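Long-range contacts in exopolyphosphatase (Cytophaga hutchinsonii, PDB 3MDQ), which probably hydrolyses inorganic polyphosphate, releasing orthophosphate from the chain end, as an exopolyphosphatase of the Ppx/GppA phosphatase family: residues A[38-42]-A[54-58]; A[45-50]-A[84-90]; A[115-119]-A[152-156]; A[128-134]-A[146-150]. One frame throughout, in Å; residues are numbered along the deposited sequence. Where two conformers were deposited one is given.

Contact 1: A[38-42]-A[54-58]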
# COMPACT_ATOMS: atom_id res chain seq x y z
N VAL A 38 11.54 6.32 -2.21
CA VAL A 38 12.01 6.56 -3.55
C VAL A 38 11.27 7.71 -4.22
O VAL A 38 11.87 8.47 -4.97
CB VAL A 38 11.87 5.28 -4.43
CG1 VAL A 38 12.12 5.57 -5.92
CG2 VAL A 38 12.88 4.20 -3.91
N GLY A 39 9.97 7.86 -3.99
CA GLY A 39 9.26 8.94 -4.64
C GLY A 39 9.27 8.84 -6.14
O GLY A 39 9.56 9.80 -6.82
N LEU A 40 8.87 7.68 -6.63
CA LEU A 40 8.80 7.41 -8.06
C LEU A 40 7.77 8.31 -8.73
O LEU A 40 7.85 8.62 -9.92
CB LEU A 40 8.50 5.91 -8.27
CG LEU A 40 8.96 5.26 -9.53
CD1 LEU A 40 10.48 5.48 -9.78
CD2 LEU A 40 8.55 3.79 -9.46
N GLY A 41 6.75 8.71 -7.98
CA GLY A 41 5.67 9.51 -8.56
C GLY A 41 5.94 11.01 -8.56
O GLY A 41 5.37 11.77 -9.34
N LYS A 42 6.87 11.43 -7.70
CA LYS A 42 7.15 12.84 -7.48
C LYS A 42 7.56 13.52 -8.77
O LYS A 42 8.46 13.06 -9.48
CB LYS A 42 8.23 12.99 -6.40
CG LYS A 42 8.61 14.45 -6.11
CD LYS A 42 9.78 14.55 -5.12
CE LYS A 42 9.36 14.33 -3.70
NZ LYS A 42 10.55 14.26 -2.80
N ALA A 54 13.70 10.81 -10.23
CA ALA A 54 12.99 9.68 -9.65
C ALA A 54 13.61 8.37 -10.13
O ALA A 54 13.79 7.46 -9.33
CB ALA A 54 11.47 9.74 -9.97
N MSE A 55 13.96 8.27 -11.42
CA MSE A 55 14.62 7.05 -11.92
C MSE A 55 15.95 6.84 -11.24
O MSE A 55 16.29 5.70 -10.90
CB MSE A 55 14.78 7.07 -13.45
CG MSE A 55 13.45 6.99 -14.14
SE MSE A 55 13.52 6.57 -16.04
CE MSE A 55 13.88 8.40 -16.68
N ASP A 56 16.70 7.92 -11.02
CA ASP A 56 17.98 7.81 -10.33
C ASP A 56 17.83 7.36 -8.87
O ASP A 56 18.61 6.53 -8.38
CB ASP A 56 18.74 9.14 -10.41
CG ASP A 56 19.34 9.37 -11.77
OD1 ASP A 56 19.36 8.41 -12.57
OD2 ASP A 56 19.76 10.51 -12.04
N ARG A 57 16.81 7.86 -8.17
CA ARG A 57 16.52 7.38 -6.81
C ARG A 57 16.15 5.89 -6.83
O ARG A 57 16.58 5.12 -5.97
CB ARG A 57 15.41 8.20 -6.12
CG ARG A 57 15.79 9.63 -5.80
CD ARG A 57 14.71 10.35 -5.00
NE ARG A 57 13.44 10.54 -5.67
CZ ARG A 57 13.10 11.59 -6.41
NH1 ARG A 57 13.94 12.60 -6.62
NH2 ARG A 57 11.87 11.66 -6.91
N ALA A 58 15.32 5.51 -7.79
CA ALA A 58 14.91 4.10 -7.92
C ALA A 58 16.13 3.17 -8.12
O ALA A 58 16.23 2.13 -7.46
CB ALA A 58 13.87 3.89 -9.09
O HOH W 1 11.12 13.55 -9.11

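Contact 2: A[45-50]-A[84-90]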
# COMPACT_ATOMS: atom_id res chain seq x y z
N ILE A 45 3.91 11.75 -11.88
CA ILE A 45 2.86 10.77 -12.01
C ILE A 45 1.60 11.30 -12.64
O ILE A 45 1.04 10.59 -13.47
CB ILE A 45 2.61 10.03 -10.68
CG1 ILE A 45 1.81 8.74 -10.95
CG2 ILE A 45 2.05 10.97 -9.58
CD1 ILE A 45 1.74 7.78 -9.75
N THR A 46 1.14 12.51 -12.27
CA THR A 46 -0.13 12.99 -12.84
C THR A 46 0.03 13.47 -14.28
O THR A 46 -0.98 13.72 -14.95
CB THR A 46 -0.79 14.11 -12.00
OG1 THR A 46 0.07 15.23 -11.96
CG2 THR A 46 -1.04 13.61 -10.58
N LYS A 47 1.27 13.55 -14.77
CA LYS A 47 1.54 13.96 -16.13
C LYS A 47 1.97 12.77 -16.97
O LYS A 47 2.23 12.93 -18.16
CB LYS A 47 2.60 15.07 -16.17
CG LYS A 47 2.18 16.39 -15.49
CD LYS A 47 0.95 16.98 -16.16
CE LYS A 47 0.51 18.31 -15.52
NZ LYS A 47 -0.66 18.84 -16.29
N GLY A 48 1.99 11.59 -16.38
CA GLY A 48 2.18 10.36 -17.14
C GLY A 48 3.61 9.97 -17.43
O GLY A 48 3.85 9.26 -18.38
N PHE A 49 4.58 10.45 -16.63
CA PHE A 49 6.00 10.04 -16.80
C PHE A 49 6.72 9.92 -15.47
O PHE A 49 6.23 10.36 -14.42
CB PHE A 49 6.74 10.97 -17.78
CG PHE A 49 6.85 12.39 -17.31
CD1 PHE A 49 7.82 12.76 -16.42
CD2 PHE A 49 5.93 13.30 -17.71
CE1 PHE A 49 7.91 14.06 -15.94
CE2 PHE A 49 6.00 14.61 -17.25
CZ PHE A 49 7.01 14.99 -16.39
N ILE A 50 7.93 9.32 -15.52
CA ILE A 50 8.79 9.22 -14.39
C ILE A 50 9.99 10.18 -14.64
O ILE A 50 10.64 10.10 -15.69
CB ILE A 50 9.27 7.78 -14.19
CG1 ILE A 50 8.11 6.81 -14.09
CG2 ILE A 50 10.14 7.66 -12.91
CD1 ILE A 50 8.62 5.28 -14.18
N ALA A 84 2.97 3.61 -10.46
CA ALA A 84 3.85 4.59 -11.09
C ALA A 84 4.60 3.97 -12.29
O ALA A 84 4.85 4.63 -13.28
CB ALA A 84 4.84 5.18 -10.11
N VAL A 85 4.94 2.70 -12.19
CA VAL A 85 5.66 2.02 -13.27
C VAL A 85 4.72 1.78 -14.45
O VAL A 85 4.98 2.21 -15.60
CB VAL A 85 6.28 0.71 -12.79
CG1 VAL A 85 6.92 -0.05 -13.96
CG2 VAL A 85 7.32 0.94 -11.67
N ARG A 86 3.56 1.19 -14.22
CA ARG A 86 2.67 0.91 -15.35
C ARG A 86 2.10 2.18 -16.02
O ARG A 86 1.79 2.14 -17.22
CB ARG A 86 1.55 -0.07 -14.95
CG ARG A 86 0.54 0.45 -14.04
CD ARG A 86 -0.48 -0.65 -13.62
NE ARG A 86 -1.26 -0.15 -12.52
CZ ARG A 86 -1.28 -0.62 -11.28
NH1 ARG A 86 -0.62 -1.70 -10.94
NH2 ARG A 86 -1.99 0.02 -10.36
N SER A 87 1.98 3.26 -15.25
CA SER A 87 1.40 4.50 -15.67
C SER A 87 2.36 5.35 -16.51
O SER A 87 1.93 6.14 -17.36
CB SER A 87 1.02 5.30 -14.42
OG SER A 87 0.24 6.41 -14.76
N GLY A 88 3.66 5.20 -16.26
CA GLY A 88 4.69 6.05 -16.85
C GLY A 88 4.99 5.73 -18.29
O GLY A 88 5.24 4.55 -18.66
N SER A 89 4.90 6.76 -19.13
CA SER A 89 5.12 6.55 -20.56
C SER A 89 6.52 6.05 -20.85
O SER A 89 6.72 5.31 -21.81
CB SER A 89 4.87 7.83 -21.36
OG SER A 89 5.78 8.83 -20.91
N ASN A 90 7.45 6.40 -19.97
CA ASN A 90 8.84 6.02 -20.11
C ASN A 90 9.24 4.87 -19.18
O ASN A 90 10.40 4.68 -18.90
CB ASN A 90 9.76 7.21 -19.90
CG ASN A 90 9.64 7.88 -18.51
OD1 ASN A 90 8.64 7.75 -17.83
ND2 ASN A 90 10.66 8.65 -18.14
O HOH W 2 2.02 8.36 -14.69
O HOH W 3 1.65 8.29 -19.89

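Contact 3: A[115-119]-A[152-156]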
# COMPACT_ATOMS: atom_id res chain seq x y z
N ALA A 115 -4.39 -6.05 -6.96
CA ALA A 115 -5.42 -6.25 -5.96
C ALA A 115 -5.52 -7.71 -5.50
O ALA A 115 -5.62 -8.01 -4.29
CB ALA A 115 -6.77 -5.75 -6.50
N GLU A 116 -5.49 -8.62 -6.45
CA GLU A 116 -5.54 -10.06 -6.12
C GLU A 116 -4.39 -10.46 -5.21
O GLU A 116 -4.55 -11.24 -4.25
CB GLU A 116 -5.56 -10.90 -7.39
CG GLU A 116 -6.81 -10.70 -8.20
CD GLU A 116 -6.71 -11.26 -9.59
OE1 GLU A 116 -5.63 -11.72 -10.03
OE2 GLU A 116 -7.73 -11.18 -10.29
N LEU A 117 -3.19 -10.01 -5.56
CA LEU A 117 -2.01 -10.40 -4.81
C LEU A 117 -2.03 -9.79 -3.42
O LEU A 117 -1.72 -10.46 -2.44
CB LEU A 117 -0.74 -10.01 -5.58
CG LEU A 117 -0.49 -10.73 -6.88
CD1 LEU A 117 0.58 -9.97 -7.68
CD2 LEU A 117 -0.04 -12.20 -6.61
N ILE A 118 -2.42 -8.52 -3.32
CA ILE A 118 -2.58 -7.89 -2.01
C ILE A 118 -3.53 -8.74 -1.14
O ILE A 118 -3.23 -9.02 0.04
CB ILE A 118 -3.11 -6.46 -2.12
CG1 ILE A 118 -2.00 -5.57 -2.69
CG2 ILE A 118 -3.61 -5.96 -0.74
CD1 ILE A 118 -2.51 -4.24 -3.27
N PHE A 119 -4.66 -9.13 -1.70
CA PHE A 119 -5.64 -9.88 -0.90
C PHE A 119 -5.11 -11.24 -0.44
O PHE A 119 -5.43 -11.69 0.67
CB PHE A 119 -6.99 -10.05 -1.61
CG PHE A 119 -8.14 -10.33 -0.69
CD1 PHE A 119 -8.61 -9.36 0.18
CD2 PHE A 119 -8.74 -11.56 -0.69
CE1 PHE A 119 -9.70 -9.60 1.01
CE2 PHE A 119 -9.86 -11.80 0.13
CZ PHE A 119 -10.31 -10.84 0.96
N GLU A 152 -12.08 -16.79 -0.99
CA GLU A 152 -12.59 -16.31 -2.26
C GLU A 152 -12.39 -14.80 -2.37
O GLU A 152 -12.52 -14.09 -1.38
CB GLU A 152 -14.10 -16.50 -2.37
CG GLU A 152 -14.70 -17.79 -2.85
CD GLU A 152 -16.24 -17.61 -2.99
OE1 GLU A 152 -16.94 -17.60 -1.95
OE2 GLU A 152 -16.70 -17.38 -4.11
N ILE A 153 -12.18 -14.35 -3.60
CA ILE A 153 -12.37 -12.95 -3.98
C ILE A 153 -13.67 -12.87 -4.76
O ILE A 153 -13.83 -13.49 -5.83
CB ILE A 153 -11.19 -12.41 -4.80
CG1 ILE A 153 -9.94 -12.36 -3.91
CG2 ILE A 153 -11.59 -11.06 -5.43
CD1 ILE A 153 -8.64 -12.02 -4.67
N LEU A 154 -14.59 -12.07 -4.24
CA LEU A 154 -15.87 -11.82 -4.87
C LEU A 154 -15.84 -10.71 -5.89
O LEU A 154 -16.54 -10.76 -6.91
CB LEU A 154 -16.89 -11.53 -3.76
CG LEU A 154 -17.09 -12.66 -2.75
CD1 LEU A 154 -17.97 -12.23 -1.53
CD2 LEU A 154 -17.73 -13.90 -3.43
N TRP A 155 -15.02 -9.69 -5.63
CA TRP A 155 -14.92 -8.53 -6.48
C TRP A 155 -13.60 -7.83 -6.15
O TRP A 155 -13.16 -7.81 -4.99
CB TRP A 155 -16.08 -7.56 -6.26
CG TRP A 155 -16.00 -6.26 -6.96
CD1 TRP A 155 -16.48 -5.95 -8.21
CD2 TRP A 155 -15.42 -5.06 -6.44
NE1 TRP A 155 -16.25 -4.61 -8.47
CE2 TRP A 155 -15.61 -4.05 -7.41
CE3 TRP A 155 -14.80 -4.73 -5.23
CZ2 TRP A 155 -15.14 -2.74 -7.23
CZ3 TRP A 155 -14.37 -3.44 -5.04
CH2 TRP A 155 -14.55 -2.46 -6.03
N LYS A 156 -12.98 -7.24 -7.15
CA LYS A 156 -11.82 -6.37 -6.87
C LYS A 156 -11.69 -5.32 -7.94
O LYS A 156 -12.08 -5.52 -9.10
CB LYS A 156 -10.51 -7.13 -6.75
CG LYS A 156 -9.84 -7.64 -8.03
CD LYS A 156 -10.64 -8.63 -8.79
CE LYS A 156 -9.92 -9.05 -10.07
NZ LYS A 156 -10.52 -10.28 -10.70

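Contact 4: A[128-134]-A[146-150]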
# COMPACT_ATOMS: atom_id res chain seq x y z
N MSE A 128 -10.26 -14.30 8.26
CA MSE A 128 -11.56 -13.68 8.03
C MSE A 128 -12.71 -14.64 8.17
O MSE A 128 -13.88 -14.21 8.19
CB MSE A 128 -11.59 -13.06 6.62
CG MSE A 128 -10.69 -11.84 6.49
SE MSE A 128 -10.63 -11.22 4.67
CE MSE A 128 -9.15 -12.24 4.11
N GLU A 129 -12.42 -15.94 8.25
CA GLU A 129 -13.47 -16.97 8.25
C GLU A 129 -14.36 -16.74 7.01
O GLU A 129 -13.85 -16.38 5.92
CB GLU A 129 -14.28 -16.91 9.57
CG GLU A 129 -13.49 -16.93 10.89
CD GLU A 129 -14.40 -17.15 12.12
OE1 GLU A 129 -14.93 -18.28 12.25
OE2 GLU A 129 -14.59 -16.20 12.92
N ASP A 130 -15.67 -16.88 7.15
CA ASP A 130 -16.58 -16.58 6.05
C ASP A 130 -17.10 -15.14 6.10
O ASP A 130 -18.07 -14.81 5.43
CB ASP A 130 -17.75 -17.59 6.03
CG ASP A 130 -18.57 -17.56 7.28
OD1 ASP A 130 -18.18 -16.92 8.30
OD2 ASP A 130 -19.62 -18.25 7.27
N HIS A 131 -16.48 -14.27 6.90
CA HIS A 131 -16.96 -12.91 7.01
C HIS A 131 -16.62 -12.12 5.75
O HIS A 131 -15.43 -12.02 5.40
CB HIS A 131 -16.36 -12.18 8.24
CG HIS A 131 -16.65 -12.86 9.54
ND1 HIS A 131 -15.96 -12.57 10.70
CD2 HIS A 131 -17.51 -13.86 9.85
CE1 HIS A 131 -16.43 -13.32 11.69
NE2 HIS A 131 -17.36 -14.13 11.19
N ILE A 132 -17.63 -11.59 5.08
CA ILE A 132 -17.42 -10.83 3.82
C ILE A 132 -16.76 -9.51 4.19
O ILE A 132 -17.31 -8.71 4.97
CB ILE A 132 -18.74 -10.59 3.09
CG1 ILE A 132 -19.48 -11.89 2.79
CG2 ILE A 132 -18.50 -9.83 1.77
CD1 ILE A 132 -18.69 -12.87 2.10
N SER A 133 -15.57 -9.30 3.68
CA SER A 133 -14.72 -8.21 4.12
C SER A 133 -14.33 -7.35 2.93
O SER A 133 -14.08 -7.87 1.84
CB SER A 133 -13.46 -8.78 4.78
OG SER A 133 -13.86 -9.73 5.82
N LEU A 134 -14.20 -6.04 3.18
CA LEU A 134 -13.65 -5.12 2.20
C LEU A 134 -12.24 -4.79 2.66
O LEU A 134 -12.04 -4.24 3.77
CB LEU A 134 -14.51 -3.86 2.08
CG LEU A 134 -13.95 -2.75 1.19
CD1 LEU A 134 -13.81 -3.19 -0.28
CD2 LEU A 134 -14.80 -1.44 1.33
N ILE A 146 -10.75 -4.80 -2.47
CA ILE A 146 -11.09 -6.19 -2.69
C ILE A 146 -12.20 -6.62 -1.72
O ILE A 146 -12.10 -6.33 -0.51
CB ILE A 146 -9.89 -7.15 -2.48
CG1 ILE A 146 -8.63 -6.68 -3.21
CG2 ILE A 146 -10.27 -8.59 -2.88
CD1 ILE A 146 -7.69 -5.90 -2.35
N ILE A 147 -13.26 -7.28 -2.22
CA ILE A 147 -14.28 -7.85 -1.37
C ILE A 147 -14.13 -9.36 -1.40
O ILE A 147 -14.11 -9.92 -2.46
CB ILE A 147 -15.68 -7.43 -1.78
CG1 ILE A 147 -15.86 -5.92 -1.65
CG2 ILE A 147 -16.76 -8.19 -0.97
CD1 ILE A 147 -17.16 -5.36 -2.21
N GLY A 148 -13.97 -9.97 -0.23
CA GLY A 148 -13.79 -11.40 -0.16
C GLY A 148 -13.77 -11.93 1.24
O GLY A 148 -14.19 -11.26 2.20
N ASN A 149 -13.28 -13.17 1.38
CA ASN A 149 -13.19 -13.85 2.68
C ASN A 149 -12.00 -14.76 2.68
O ASN A 149 -11.11 -14.55 1.89
CB ASN A 149 -14.52 -14.58 2.99
CG ASN A 149 -14.87 -15.61 1.93
OD1 ASN A 149 -14.01 -16.17 1.27
ND2 ASN A 149 -16.16 -15.89 1.80
N LYS A 150 -11.95 -15.76 3.57
CA LYS A 150 -10.75 -16.55 3.71
C LYS A 150 -10.40 -17.36 2.48
O LYS A 150 -9.23 -17.74 2.30
CB LYS A 150 -10.85 -17.51 4.92
CG LYS A 150 -11.80 -18.68 4.76
CD LYS A 150 -11.65 -19.61 5.98
CE LYS A 150 -12.53 -20.85 5.86
NZ LYS A 150 -12.42 -21.67 7.10

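Contact 1: A[38-42]-A[54-58]
Two hydrogen bonds run from the guanidinium of Arg57 to consecutive backbone carbonyls of the 38-42 loop. Arg57 NE donates a hydrogen bond to Val38 O at 2.7 Å, and Arg57 NH2 reaches Gly39 O at 3.0 Å. Both oxygens lie within 3° of the guanidinium plane, so the group presents one edge to the loop. A bend at chi3 (-64°) turns that edge toward the carbonyls. Over one face, Ala54 CA lies 3.5 Å above the Arg57 guanidinium plane, offset toward its rim. Gly39 O also accepts from Lys42 N, and the two donors arrive from opposite faces of its carbonyl plane. A water bridges Arg57 NH2 to Lys42 O, giving this nitrogen a second acceptor.

The loop leads from strand 27-37 of the five-stranded sheet to helix 52-71 in this actin-like ATPase-clan domain. Gly39 has a positive phi (62°), which favours glycine at this bend.

Carbon contacts complete the interface. Val38 CG1 packs on the helix backbone at Ala58 N (3.7 Å). The apolar pair Leu40 CD1 and Ala58 CB meets at 3.8 Å, and Phe16 of strand 15-24 touches both residues and Val38. The Ala54 CB methyl rests against the carbonyl oxygens Gly39 O (3.7 Å) and Leu40 O.

Contact 2: A[45-50]-A[84-90]
Ala84 meets Ile45 through methyl groups, Ile45 CD1 lying 4.1 Å from Ala84 CB. Ile50 CD1 lies 3.9 Å from Ala84 O. One turn on, a water joins Ser87 OG to Ile45 O, and the same hydroxyl has a direct partner in Arg165 of helix 163-169; Ser87 has two conformers, so this link is tentative. Gly88 is the first residue to leave helical geometry, and its CA stands 4.2 Å from Phe49 CA. A CB on Gly88 would come within 3.0 Å of Ile50 CG1, a tight fit that suits glycine.

The contact joins the loop before helix 52-71 to helix 83-87 and the connection that follows it, all on the five-stranded-sheet side of the actin-like fold. Ser89 N donates to Gly48 O at 2.8 Å and 165°.

Asn90, at the N-cap position of helix 91-102 but making no capping bond with its side chain, forms two hydrogen bonds to the backbone of Ile50. Asn90 OD1 accepts from Ile50 N at 2.9 Å on a lone pair, and Asn90 ND2 donates to Ile50 O at 2.8 Å in a nearly straight bond (177°). With chi1 at 60°, CG sits between backbone N and carbonyl carbon, placing the amide beside Ile50. A leucine here would probably leave both Ile50 N and Ile50 O without these partners and free the loop to shift.

Contact 3: A[115-119]-A[152-156]
Helix 111-125 packs here on strand 153-159, an outermost strand of the six-stranded mixed sheet, in an alpha/beta layer contact of the actin-like fold. The axes of the short helix and strand segments approach to 9.8 Å, and their directions make an angle of 135°. The CB atoms of Ile153 and Lys156 both point toward the helix.

Ile153 packs between Glu116 and Phe119. Ile153 CG1 lies 3.5 Å from Phe119 CD2, and the two side chains run antiparallel alongside each other, with the isoleucine carbon oblique to the ring. Ile153 CD1 continues on to the helix backbone, 3.9 Å from Glu116 CA. Phe119 CG is anti to its own backbone nitrogen (chi1 -158°), which sets the ring beside Ile153, and Phe119 CE2 also comes within 3.8 Å of Glu152 O.

Lys156 packs by its aliphatic part and ends in a charge pair. Lys156 CG touches Ala115 CB at 3.9 Å, and a bend at chi2 (-63°) precedes an extended end that takes Lys156 NZ to Glu116 OE2 at 3.0 Å. This is a salt bridge, although its hydrogen bond is weak. The other carboxylate oxygen, Glu116 OE1, forms a salt bridge with Arg113, so each carboxylate oxygen has a cationic partner.

Leu154 and Trp155 form a classic beta bulge opposite Ile147, and their side chains reach helix 193-202 instead. Beside the contact, Ile146 of strand 143-148 touches both Phe119 and Ile153, while Leu117 and Ile118 of the helix pack on helix 299-309.

Contact 4: A[128-134]-A[146-150]
Strands 133-138 and 143-148 form a beta hairpin, and this contact covers its open end together with the flanking loops. Ser133 and Gly148 make an antiparallel hydrogen-bonded pair, Ser133 N to Gly148 O at 2.8 Å and Gly148 N to Ser133 O at 3.0 Å. Leu134 and Ile147 form the next, non-hydrogen-bonded pair, with Leu134 CD1 against Ile147 CG1 at 3.7 Å. Ile132 CG2 meets Ile147 CG2 at 3.6 Å, crossing obliquely. Leu134 and Ile147 pack on helix 193-202, Leu134 on Leu195 and Ile199.

Ser133 OG donates to His131 O at 2.8 Å from above its carbonyl plane; chi1 of -53° turns the hydroxyl back toward the preceding residues. An alanine here is likely to leave His131 O without this bond and give the incoming loop more freedom to turn.

Farther out, Lys150 N donates to Glu129 O at 3.1 Å. Lys150 CG lies 3.3 Å from Glu129 O. Asn149 CB packs beside Glu129 O, while Asn149 OD1 is bonded to Asn151 N. A type II' beta turn from Met128 to His131, closed by His131 N to Met128 O, feeds strand 133-138, which with 143-148 and 153-159 makes an antiparallel three-strand edge, as in actin-like ATPase domains.

From the N terminus, contact 1 closes a short loop between strand 27-37 and helix 52-71. Contact 2 starts inside that loop and ends beyond the helix, so the two cross along the chain; they also touch, where Leu40 meets Val85 and Ile50, and Met55 meets Ile50 and Asn90. Both lie in loops and helices around strands 27-37 and 76-81 of the five-stranded sheet. Contact 3 opens after both have closed and joins helix 111-125 to strand 153-159. Within its span lies contact 4, pairing neighbouring strands of the six-stranded sheet. Strands 143-148 and 153-159 are adjacent there, linking contacts 3 and 4, whose centres are about 10 Å apart, against about 28 Å for contacts 1 and 3.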